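Local coordinates for ATP-binding protein (Mycobacterium tuberculosis, PDB 5UKV), which is the sensor kinase PhoR, here its dimerization and phosphoacceptor (DHp) domain, and probably uses ATP to phosphorylate a protein histidine, at residues Ala7-Ser10 with Glu11-Arg15; Val65-Leu68 with Leu69-Lys73. The protein carries 1 engineered substitution. All blocks are in the same frame, centred on the assembly; numbering follows the deposited sequence.

How the contacts relate
Contacts 1 and 2 are both one-turn contacts along a helix, the first on helix 2-40 and the second near the end of helix 47-71. Together the two helices form a hairpin that pairs with a second subunit into the helical bundle of the DHp dimer. The centres of the contacts lie about 18 Å apart and their nearest atoms about 6 Å, so they do not touch. They are joined across the dimer instead: Arg15 of one subunit hydrogen-bonds to the carbonyl of Ala72 in the other. Within the chain, Phe17 receives Leu68 and Leu71 of contact 2, and a potassium ion lies about 4 Å from the side chain of Met14 in contact 1.

Contact 1: Ala7-Ser10 with Glu11-Arg15; sequences ARDS and EDRMR
The carboxylate of Asp12 turns one face to the carbonyl of Arg8, whose O sits almost squarely over Asp12 CG at 3.4 Å. The torsion behind this sets Asp12 CG beside its own backbone N (chi1 -72°), which folds the acid back along the helix. On another flank, four residues apart, the carboxylate of Asp9 and the guanidinium of Arg13 lie alongside, pointing the same way with their planes 43° apart. They meet through the arm of the arginine: Asp9 OD2 lies 4.1 Å from Arg13 CD but 5.5 Å from Arg13 NE, so any attraction probably acts at a distance, without a salt bridge.

The third carboxylate is gripped more firmly. Glu11 runs out extended, and its OE1 takes a 2.6 Å salt-bridging hydrogen bond from Arg15 NH2, which arrives on the anti side and 31° out of the carboxylate plane. Arg15 NE adds a weak bond to the same oxygen and a long salt bridge to Asp12 OD1. Beneath them runs regular alpha-helix, with Glu11 N bonded to Ala7 O at 2.9 Å and Met14 N to Ser10 O at 3.0 Å.

Serine suits a place this close to the dimer partner: on its short side chain, Ser10 OG bonds directly to Glu11 of the second subunit, and Glu11 here receives Ser10 of that subunit in return. Small Ala7 packs on its counterpart there. The buried carboxylate of Glu11 thus links a one-turn salt bridge within its helix to a hydrogen bond across the dimer, a setting expected to favour its charged form.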
ATOM      1  N   ALA A   7       1.866 -17.680 -22.161  1.00 28.81           N
ATOM      2  CA  ALA A   7       0.905 -16.864 -21.528  1.00 29.47           C
ATOM      3  C   ALA A   7       0.736 -17.149 -20.010  1.00 29.87           C
ATOM      4  O   ALA A   7       0.561 -16.222 -19.237  1.00 26.80           O
ATOM      5  CB  ALA A   7      -0.417 -17.045 -22.206  1.00 33.08           C
ATOM      6  N   ARG A   8       0.686 -18.437 -19.629  1.00 30.00           N
ATOM      7  CA  ARG A   8       0.601 -18.826 -18.262  1.00 30.03           C
ATOM      8  C   ARG A   8       1.820 -18.448 -17.515  1.00 29.48           C
ATOM      9  O   ARG A   8       1.697 -18.109 -16.377  1.00 26.18           O
ATOM     10  CB  ARG A   8       0.357 -20.320 -18.044  1.00 36.15           C
ATOM     11  CG  ARG A   8      -1.093 -20.672 -18.068  1.00 46.91           C
ATOM     12  CD  ARG A   8      -1.407 -22.023 -17.402  1.00 55.31           C
ATOM     13  NE  ARG A   8      -1.230 -23.101 -18.396  1.00 70.15           N
ATOM     14  CZ  ARG A   8      -0.205 -23.969 -18.492  1.00 72.62           C
ATOM     15  NH1 ARG A   8       0.810 -23.991 -17.616  1.00 75.97           N
ATOM     16  NH2 ARG A   8      -0.208 -24.832 -19.489  1.00 70.73           N
ATOM     17  N   ASP A   9       2.989 -18.619 -18.117  1.00 27.28           N
ATOM     18  CA  ASP A   9       4.220 -18.204 -17.521  1.00 29.80           C
ATOM     19  C   ASP A   9       4.202 -16.687 -17.257  1.00 28.55           C
ATOM     20  O   ASP A   9       4.556 -16.258 -16.194  1.00 27.08           O
ATOM     21  CB  ASP A   9       5.362 -18.527 -18.368  1.00 34.69           C
ATOM     22  CG  ASP A   9       6.709 -18.144 -17.697  1.00 43.42           C
ATOM     23  OD1 ASP A   9       7.105 -18.809 -16.734  1.00 51.93           O
ATOM     24  OD2 ASP A   9       7.361 -17.163 -18.080  1.00 47.80           O
ATOM     25  N   SER A  10       3.713 -15.916 -18.198  1.00 27.07           N
ATOM     26  CA  SER A  10       3.652 -14.498 -17.995  1.00 26.72           C
ATOM     27  C   SER A  10       2.655 -14.126 -16.870  1.00 26.15           C
ATOM     28  O   SER A  10       2.952 -13.320 -15.931  1.00 22.82           O
ATOM     29  CB  SER A  10       3.336 -13.863 -19.333  1.00 30.39           C
ATOM     30  OG  SER A  10       3.264 -12.486 -19.156  1.00 33.63           O
ATOM     31  N   GLU A  11       1.499 -14.789 -16.872  1.00 24.26           N
ATOM     32  CA  GLU A  11       0.531 -14.617 -15.807  1.00 24.63           C
ATOM     33  C   GLU A  11       1.058 -14.997 -14.377  1.00 23.73           C
ATOM     34  O   GLU A  11       0.862 -14.237 -13.451  1.00 21.04           O
ATOM     35  CB  GLU A  11      -0.732 -15.361 -16.125  1.00 28.43           C
ATOM     36  CG  GLU A  11      -1.738 -15.293 -14.987  1.00 33.14           C
ATOM     37  CD  GLU A  11      -2.811 -16.340 -14.995  1.00 37.97           C
ATOM     38  OE1 GLU A  11      -3.702 -16.137 -14.147  1.00 40.43           O
ATOM     39  OE2 GLU A  11      -2.806 -17.266 -15.875  1.00 42.19           O
ATOM     40  N   ASP A  12       1.710 -16.145 -14.225  1.00 24.19           N
ATOM     41  CA  ASP A  12       2.271 -16.511 -13.013  1.00 26.83           C
ATOM     42  C   ASP A  12       3.395 -15.570 -12.551  1.00 24.52           C
ATOM     43  O   ASP A  12       3.498 -15.313 -11.397  1.00 24.30           O
ATOM     44  CB  ASP A  12       2.805 -17.922 -13.045  1.00 32.76           C
ATOM     45  CG  ASP A  12       1.675 -18.957 -13.050  1.00 42.45           C
ATOM     46  OD1 ASP A  12       0.447 -18.595 -12.959  1.00 44.81           O
ATOM     47  OD2 ASP A  12       2.034 -20.123 -13.246  1.00 48.24           O
ATOM     48  N   ARG A  13       4.240 -15.066 -13.421  1.00 23.91           N
ATOM     49  CA  ARG A  13       5.191 -14.016 -12.987  1.00 23.88           C
ATOM     50  C   ARG A  13       4.478 -12.772 -12.485  1.00 22.40           C
ATOM     51  O   ARG A  13       4.951 -12.166 -11.520  1.00 21.69           O
ATOM     52  CB  ARG A  13       6.117 -13.649 -14.134  1.00 25.80           C
ATOM     53  CG  ARG A  13       7.087 -14.745 -14.554  1.00 28.78           C
ATOM     54  CD  ARG A  13       8.204 -14.162 -15.387  1.00 36.58           C
ATOM     55  NE  ARG A  13       9.000 -13.218 -14.558  1.00 39.83           N
ATOM     56  CZ  ARG A  13      10.007 -13.562 -13.728  1.00 47.29           C
ATOM     57  NH1 ARG A  13      10.397 -14.878 -13.587  1.00 52.28           N
ATOM     58  NH2 ARG A  13      10.646 -12.605 -13.045  1.00 43.67           N
HETATM   59  N   MSE A  14       3.410 -12.316 -13.170  1.00 20.48           N
HETATM   60  CA  MSE A  14       2.600 -11.166 -12.694  1.00 20.99           C
HETATM   61  C   MSE A  14       2.047 -11.463 -11.283  1.00 21.08           C
HETATM   62  O   MSE A  14       2.135 -10.679 -10.360  1.00 20.32           O
HETATM   63  CB  MSE A  14       1.463 -10.883 -13.659  1.00 20.83           C
HETATM   64  CG  MSE A  14       0.511  -9.849 -13.173  1.00 22.62           C
HETATM   65 SE   MSE A  14       1.389  -8.021 -13.153  1.00 27.63          SE
HETATM   66  CE  MSE A  14       1.703  -7.681 -15.044  1.00 30.43           C
ATOM     67  N   ARG A  15       1.471 -12.671 -11.069  1.00 20.99           N
ATOM     68  CA  ARG A  15       1.042 -13.022  -9.742  1.00 21.58           C
ATOM     69  C   ARG A  15       2.143 -12.999  -8.672  1.00 19.60           C
ATOM     70  O   ARG A  15       1.945 -12.468  -7.625  1.00 19.74           O
ATOM     71  CB  ARG A  15       0.465 -14.495  -9.651  1.00 23.46           C
ATOM     72  CG  ARG A  15      -0.825 -14.681 -10.415  1.00 26.17           C
ATOM     73  CD  ARG A  15      -1.208 -16.216 -10.237  1.00 27.68           C
ATOM     74  NE  ARG A  15      -2.330 -16.414 -11.118  1.00 29.91           N
ATOM     75  CZ  ARG A  15      -3.592 -16.290 -10.763  1.00 34.72           C
ATOM     76  NH1 ARG A  15      -3.933 -16.043  -9.521  1.00 38.09           N
ATOM     77  NH2 ARG A  15      -4.540 -16.419 -11.662  1.00 39.66           N
TER

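Contact 2: Val65-Leu68 with Leu69-Lys73; sequences VDDL and LLLAK. Engineered in segment 69-73: Lys73 (natural residue Arg). With EDO (1,2-ethanediol), chain D.
Leu71 climbs back along the helix over Asp67. Its CB lies 3.6 Å from Asp67 O, and its CG comes closer, 3.3 Å from the same oxygen, because chi1 of -65° sets CG beside the backbone N. At the tip, Leu71 CD1 lies 3.5 Å from both Asp67 OD2 and Asp67 O, the two side chains crossing obliquely, and grazes Leu68 CD2 at 4.5 Å. Leucine suits both positions, which pack on Phe17 of helix 2-40: buried Leu68 lies between the hairpin helices and Leu71 at their margin.

Asp67 stands on the exposed flank, where a charged residue is at home; its OD2 receives a weak 3.5 Å hydrogen bond from O2 of a 1,2-ethanediol, probably from the crystallisation liquor. Asp66 makes a salt bridge to Arg26 of the second subunit.

Alpha-helical bonds join Leu71 N to Asp67 O at 2.9 Å and Ala72 N to Leu68 O at 2.8 Å, the latter more bent at 146°. Compact Ala72 packs on Thr19 of the second subunit. The helix is amphipathic here: Leu68 and Leu71 pack on helix 2-40, Leu68 and Leu69 also on Ser22 of the second subunit, whose arginines bind Asp66 and Ala72 O.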
ATOM      1  N   VAL A  65       5.183   2.789  -3.850  1.00 23.08           N
ATOM      2  CA  VAL A  65       3.984   2.873  -4.643  1.00 22.10           C
ATOM      3  C   VAL A  65       4.265   3.556  -5.958  1.00 22.68           C
ATOM      4  O   VAL A  65       3.692   3.207  -7.038  1.00 21.32           O
ATOM      5  CB  VAL A  65       2.887   3.638  -3.833  1.00 23.89           C
ATOM      6  CG1 VAL A  65       1.736   4.090  -4.742  1.00 27.36           C
ATOM      7  CG2 VAL A  65       2.336   2.740  -2.792  1.00 25.13           C
ATOM      8  N   ASP A  66       5.056   4.629  -5.925  1.00 21.78           N
ATOM      9  CA  ASP A  66       5.391   5.286  -7.232  1.00 24.33           C
ATOM     10  C   ASP A  66       6.107   4.345  -8.197  1.00 21.66           C
ATOM     11  O   ASP A  66       5.791   4.311  -9.420  1.00 20.60           O
ATOM     12  CB  ASP A  66       6.191   6.582  -7.057  1.00 27.26           C
ATOM     13  CG  ASP A  66       5.353   7.734  -6.462  1.00 40.56           C
ATOM     14  OD1 ASP A  66       4.074   7.781  -6.603  1.00 40.81           O
ATOM     15  OD2 ASP A  66       6.026   8.611  -5.805  1.00 48.41           O
ATOM     16  N   ASP A  67       6.979   3.505  -7.674  1.00 21.85           N
ATOM     17  CA  ASP A  67       7.651   2.546  -8.477  1.00 22.67           C
ATOM     18  C   ASP A  67       6.725   1.465  -8.972  1.00 22.51           C
ATOM     19  O   ASP A  67       6.816   1.063 -10.146  1.00 22.10           O
ATOM     20  CB  ASP A  67       8.773   1.931  -7.685  1.00 24.59           C
ATOM     21  CG  ASP A  67       9.845   1.340  -8.600  1.00 28.17           C
ATOM     22  OD1 ASP A  67      10.285   2.068  -9.568  1.00 26.50           O
ATOM     23  OD2 ASP A  67      10.366   0.229  -8.275  1.00 29.15           O
ATOM     24  N   LEU A  68       5.777   1.015  -8.140  1.00 23.16           N
ATOM     25  CA  LEU A  68       4.789   0.061  -8.668  1.00 22.82           C
ATOM     26  C   LEU A  68       3.958   0.594  -9.826  1.00 24.06           C
ATOM     27  O   LEU A  68       3.700  -0.116 -10.808  1.00 24.58           O
ATOM     28  CB  LEU A  68       3.848  -0.345  -7.589  1.00 26.69           C
ATOM     29  CG  LEU A  68       4.439  -1.287  -6.609  1.00 32.86           C
ATOM     30  CD1 LEU A  68       3.345  -1.623  -5.624  1.00 37.08           C
ATOM     31  CD2 LEU A  68       4.999  -2.549  -7.306  1.00 39.50           C
ATOM     32  N   LEU A  69       3.564   1.842  -9.713  1.00 22.72           N
ATOM     33  CA  LEU A  69       2.803   2.540 -10.733  1.00 25.59           C
ATOM     34  C   LEU A  69       3.570   2.528 -12.035  1.00 25.43           C
ATOM     35  O   LEU A  69       2.965   2.221 -13.094  1.00 25.87           O
ATOM     36  CB  LEU A  69       2.442   3.962 -10.260  1.00 29.09           C
ATOM     37  CG  LEU A  69       1.162   4.267  -9.441  1.00 34.28           C
ATOM     38  CD1 LEU A  69       1.029   5.774  -9.224  1.00 37.70           C
ATOM     39  CD2 LEU A  69      -0.050   3.691 -10.221  1.00 40.64           C
ATOM     40  N   LEU A  70       4.914   2.791 -11.975  1.00 23.39           N
ATOM     41  CA  LEU A  70       5.723   2.748 -13.198  1.00 23.64           C
ATOM     42  C   LEU A  70       5.915   1.356 -13.727  1.00 21.07           C
ATOM     43  O   LEU A  70       5.824   1.129 -14.942  1.00 21.50           O
ATOM     44  CB  LEU A  70       7.087   3.423 -12.926  1.00 24.04           C
ATOM     45  CG  LEU A  70       6.944   4.892 -12.630  1.00 26.22           C
ATOM     46  CD1 LEU A  70       8.241   5.463 -12.093  1.00 31.43           C
ATOM     47  CD2 LEU A  70       6.564   5.638 -13.913  1.00 28.47           C
ATOM     48  N   LEU A  71       6.124   0.388 -12.833  1.00 21.85           N
ATOM     49  CA  LEU A  71       6.312  -1.008 -13.292  1.00 22.78           C
ATOM     50  C   LEU A  71       5.097  -1.605 -13.882  1.00 22.40           C
ATOM     51  O   LEU A  71       5.196  -2.463 -14.760  1.00 22.43           O
ATOM     52  CB  LEU A  71       6.774  -1.907 -12.166  1.00 22.38           C
ATOM     53  CG  LEU A  71       8.146  -1.614 -11.574  1.00 23.85           C
ATOM     54  CD1 LEU A  71       8.434  -2.072 -10.117  1.00 24.75           C
ATOM     55  CD2 LEU A  71       9.184  -2.156 -12.481  1.00 28.07           C
ATOM     56  N   ALA A  72       3.949  -1.185 -13.436  1.00 21.43           N
ATOM     57  CA  ALA A  72       2.691  -1.771 -13.999  1.00 23.91           C
ATOM     58  C   ALA A  72       2.540  -1.410 -15.459  1.00 25.12           C
ATOM     59  O   ALA A  72       1.835  -2.044 -16.167  1.00 28.95           O
ATOM     60  CB  ALA A  72       1.446  -1.259 -13.232  1.00 25.86           C
ATOM     61  N   LYS A  73       3.240  -0.364 -15.911  1.00 26.43           N
ATOM     62  CA  LYS A  73       3.227  -0.028 -17.325  1.00 28.31           C
ATOM     63  C   LYS A  73       4.198  -0.852 -18.156  1.00 31.25           C
ATOM     64  O   LYS A  73       4.073  -0.793 -19.383  1.00 30.87           O
ATOM     65  CB  LYS A  73       3.548   1.478 -17.519  1.00 30.04           C
ATOM     66  CG  LYS A  73       2.729   2.487 -16.692  1.00 31.73           C
ATOM     67  CD  LYS A  73       1.334   2.448 -17.150  1.00 32.91           C
ATOM     68  CE  LYS A  73       0.307   3.304 -16.375  1.00 37.27           C
ATOM     69  NZ  LYS A  73      -0.981   3.263 -17.219  1.00 36.38           N
TER
HETATM   70  C1  EDO D 402      12.240   2.195  -5.985  1.00 47.22           C
HETATM   71  O1  EDO D 402      12.429   3.598  -5.804  1.00 49.57           O
HETATM   72  C2  EDO D 402      12.054   1.448  -4.669  1.00 50.92           C
HETATM   73  O2  EDO D 402      11.307   0.235  -4.908  1.00 58.51           O